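Local coordinates for ecto-NAD+ glycohydrolase (CD38 molecule) (Bos taurus, PDB 3GC6), which belongs to the ADP-ribosyl cyclase family, as a two-lobed ectoenzyme of the CD38 type with a mainly helical lobe and a lobe built on a parallel sheet, at residues Cys28-Gln33 / Leu111-Asp116. The protein carries 1 engineered substitution. Numbering follows the deposited sequence.
With SO4 (sulfate ion), chain E.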
loop_
_atom_site.group_PDB
_atom_site.type_symbol
_atom_site.label_atom_id
_atom_site.label_comp_id
_atom_site.label_asym_id
_atom_site.label_seq_id
_atom_site.Cartn_x
_atom_site.Cartn_y
_atom_site.Cartn_z
ATOM N N CYS A 28 -0.429 -4.894 -8.543
ATOM C CA CYS A 28 -1.087 -4.009 -7.592
ATOM C C CYS A 28 -0.193 -3.766 -6.366
ATOM O O CYS A 28 -0.031 -2.625 -5.916
ATOM C CB CYS A 28 -2.423 -4.589 -7.170
ATOM S SG CYS A 28 -3.476 -3.403 -6.348
ATOM N N ASP A 29 0.415 -4.829 -5.857
ATOM C CA ASP A 29 1.348 -4.651 -4.722
ATOM C C ASP A 29 2.535 -3.790 -5.122
ATOM O O ASP A 29 2.958 -2.888 -4.383
ATOM C CB ASP A 29 1.836 -6.012 -4.221
ATOM C CG ASP A 29 0.746 -6.799 -3.479
ATOM O OD1 ASP A 29 -0.238 -6.194 -3.010
ATOM O OD2 ASP A 29 0.884 -8.048 -3.353
ATOM N N THR A 30 3.120 -4.075 -6.287
ATOM C CA THR A 30 4.235 -3.278 -6.764
ATOM C C THR A 30 3.854 -1.802 -6.889
ATOM O O THR A 30 4.563 -0.890 -6.436
ATOM C CB THR A 30 4.732 -3.846 -8.108
ATOM O OG1 THR A 30 5.276 -5.146 -7.843
ATOM C CG2 THR A 30 5.790 -2.918 -8.736
ATOM N N TYR A 31 2.716 -1.554 -7.510
ATOM C CA TYR A 31 2.311 -0.184 -7.729
ATOM C C TYR A 31 2.076 0.589 -6.421
ATOM O O TYR A 31 2.622 1.689 -6.228
ATOM C CB TYR A 31 1.048 -0.152 -8.588
ATOM C CG TYR A 31 0.634 1.259 -8.995
ATOM C CD1 TYR A 31 1.066 1.800 -10.207
ATOM C CD2 TYR A 31 -0.161 2.045 -8.150
ATOM C CE1 TYR A 31 0.725 3.109 -10.605
ATOM C CE2 TYR A 31 -0.523 3.363 -8.531
ATOM C CZ TYR A 31 -0.077 3.879 -9.772
ATOM O OH TYR A 31 -0.459 5.149 -10.186
ATOM N N THR A 32 1.277 0.001 -5.533
ATOM C CA THR A 32 0.828 0.716 -4.346
ATOM C C THR A 32 1.935 0.884 -3.326
ATOM O O THR A 32 1.846 1.787 -2.482
ATOM C CB THR A 32 -0.335 0.019 -3.668
ATOM O OG1 THR A 32 0.055 -1.328 -3.354
ATOM C CG2 THR A 32 -1.565 -0.016 -4.595
ATOM N N GLN A 33 2.928 -0.011 -3.353
ATOM C CA GLN A 33 3.976 0.001 -2.311
ATOM C C GLN A 33 5.330 0.519 -2.788
ATOM O O GLN A 33 6.147 0.994 -1.981
ATOM C CB GLN A 33 4.139 -1.407 -1.744
ATOM C CG GLN A 33 2.912 -1.907 -1.038
ATOM C CD GLN A 33 3.095 -3.298 -0.482
ATOM O OE1 GLN A 33 4.158 -3.629 0.067
ATOM N NE2 GLN A 33 2.060 -4.123 -0.603
ATOM N N LEU A 111 -4.990 1.379 -12.134
ATOM C CA LEU A 111 -5.697 0.419 -12.980
ATOM C C LEU A 111 -5.011 0.260 -14.350
ATOM O O LEU A 111 -5.006 -0.843 -14.925
ATOM C CB LEU A 111 -7.192 0.803 -13.128
ATOM C CG LEU A 111 -7.988 0.666 -11.825
ATOM C CD1 LEU A 111 -9.438 1.103 -12.056
ATOM C CD2 LEU A 111 -7.948 -0.818 -11.296
ATOM N N GLY A 112 -4.532 1.384 -14.915
ATOM C CA GLY A 112 -3.821 1.330 -16.195
ATOM C C GLY A 112 -2.560 0.486 -16.069
ATOM O O GLY A 112 -2.194 -0.253 -16.991
ATOM N N TYR A 113 -1.881 0.618 -14.941
ATOM C CA TYR A 113 -0.687 -0.167 -14.692
ATOM C C TYR A 113 -1.002 -1.657 -14.570
ATOM O O TYR A 113 -0.290 -2.504 -15.135
ATOM C CB TYR A 113 0.005 0.371 -13.424
ATOM C CG TYR A 113 1.315 -0.312 -13.091
ATOM C CD1 TYR A 113 2.493 0.138 -13.652
ATOM C CD2 TYR A 113 1.377 -1.378 -12.198
ATOM C CE1 TYR A 113 3.720 -0.487 -13.346
ATOM C CE2 TYR A 113 2.594 -1.997 -11.877
ATOM C CZ TYR A 113 3.753 -1.548 -12.468
ATOM O OH TYR A 113 4.978 -2.151 -12.160
ATOM N N LEU A 114 -2.067 -1.995 -13.846
ATOM C CA LEU A 114 -2.432 -3.417 -13.747
ATOM C C LEU A 114 -2.683 -4.029 -15.132
ATOM O O LEU A 114 -2.263 -5.148 -15.397
ATOM C CB LEU A 114 -3.706 -3.600 -12.923
ATOM C CG LEU A 114 -3.589 -3.855 -11.437
ATOM C CD1 LEU A 114 -2.472 -3.090 -10.768
ATOM C CD2 LEU A 114 -4.986 -3.767 -10.703
ATOM N N ALA A 115 -3.414 -3.300 -15.990
ATOM C CA ALA A 115 -3.964 -3.883 -17.219
ATOM C C ALA A 115 -3.054 -3.761 -18.434
ATOM O O ALA A 115 -3.234 -4.456 -19.405
ATOM C CB ALA A 115 -5.318 -3.213 -17.504
ATOM N N ASP A 116 -2.039 -2.893 -18.369
ATOM C CA ASP A 116 -1.243 -2.582 -19.555
ATOM C C ASP A 116 -0.649 -3.852 -20.152
ATOM O O ASP A 116 0.015 -4.623 -19.436
ATOM C CB ASP A 116 -0.093 -1.651 -19.145
ATOM C CG ASP A 116 0.593 -0.985 -20.345
ATOM O OD1 ASP A 116 0.065 -1.009 -21.460
ATOM O OD2 ASP A 116 1.676 -0.413 -20.120
HETATM S S SO4 E . 7.899 -5.424 -5.956
HETATM O O1 SO4 E . 7.458 -4.032 -6.017
HETATM O O2 SO4 E . 8.753 -5.614 -4.776
HETATM O O3 SO4 E . 6.728 -6.296 -5.879
HETATM O O4 SO4 E . 8.662 -5.744 -7.164
#
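Tyr31 and Tyr113 meet as an oblique ring pair, with planes at 48° and centroids 5.4 Å apart. CD1 of Tyr31 lies over one face of the Tyr113 ring, 3.6 Å from its CG. CB of Tyr31 sits 3.8 Å from CD2 of the same ring. Both tyrosines carry CG anti to the backbone N (chi1 -174° for Tyr31, -177° for Tyr113), which carries each ring toward the other helix. The hydroxyl of Tyr31 is hydrogen-bonded to the carbonyl of Asp108, and this bond anchors the far end of its ring. Farther along Tyr113, its OH touches the methyl CG2 of Thr30 at 3.6 Å, the two side chains crossing at about a right angle. Thr30 OG1 lies 2.7 Å from O3 of a sulfate ion, but its proton could instead go to the carbonyl of Glu26. Beside the tyrosines, Leu114 presses CD1 onto the backbone of Cys28, 3.5 Å from its N. SG of Cys28 points elsewhere, into the disulfide with Cys44 of helix 44-55. No hydrogen bond links the two segments. The axes of 28-33 and 111-115 come within 9.8 Å. The contact is apolar packing between roughly antiparallel, inclined helices, 20-35 and 110-115, in the helical lobe of the ADP-ribosyl cyclase fold.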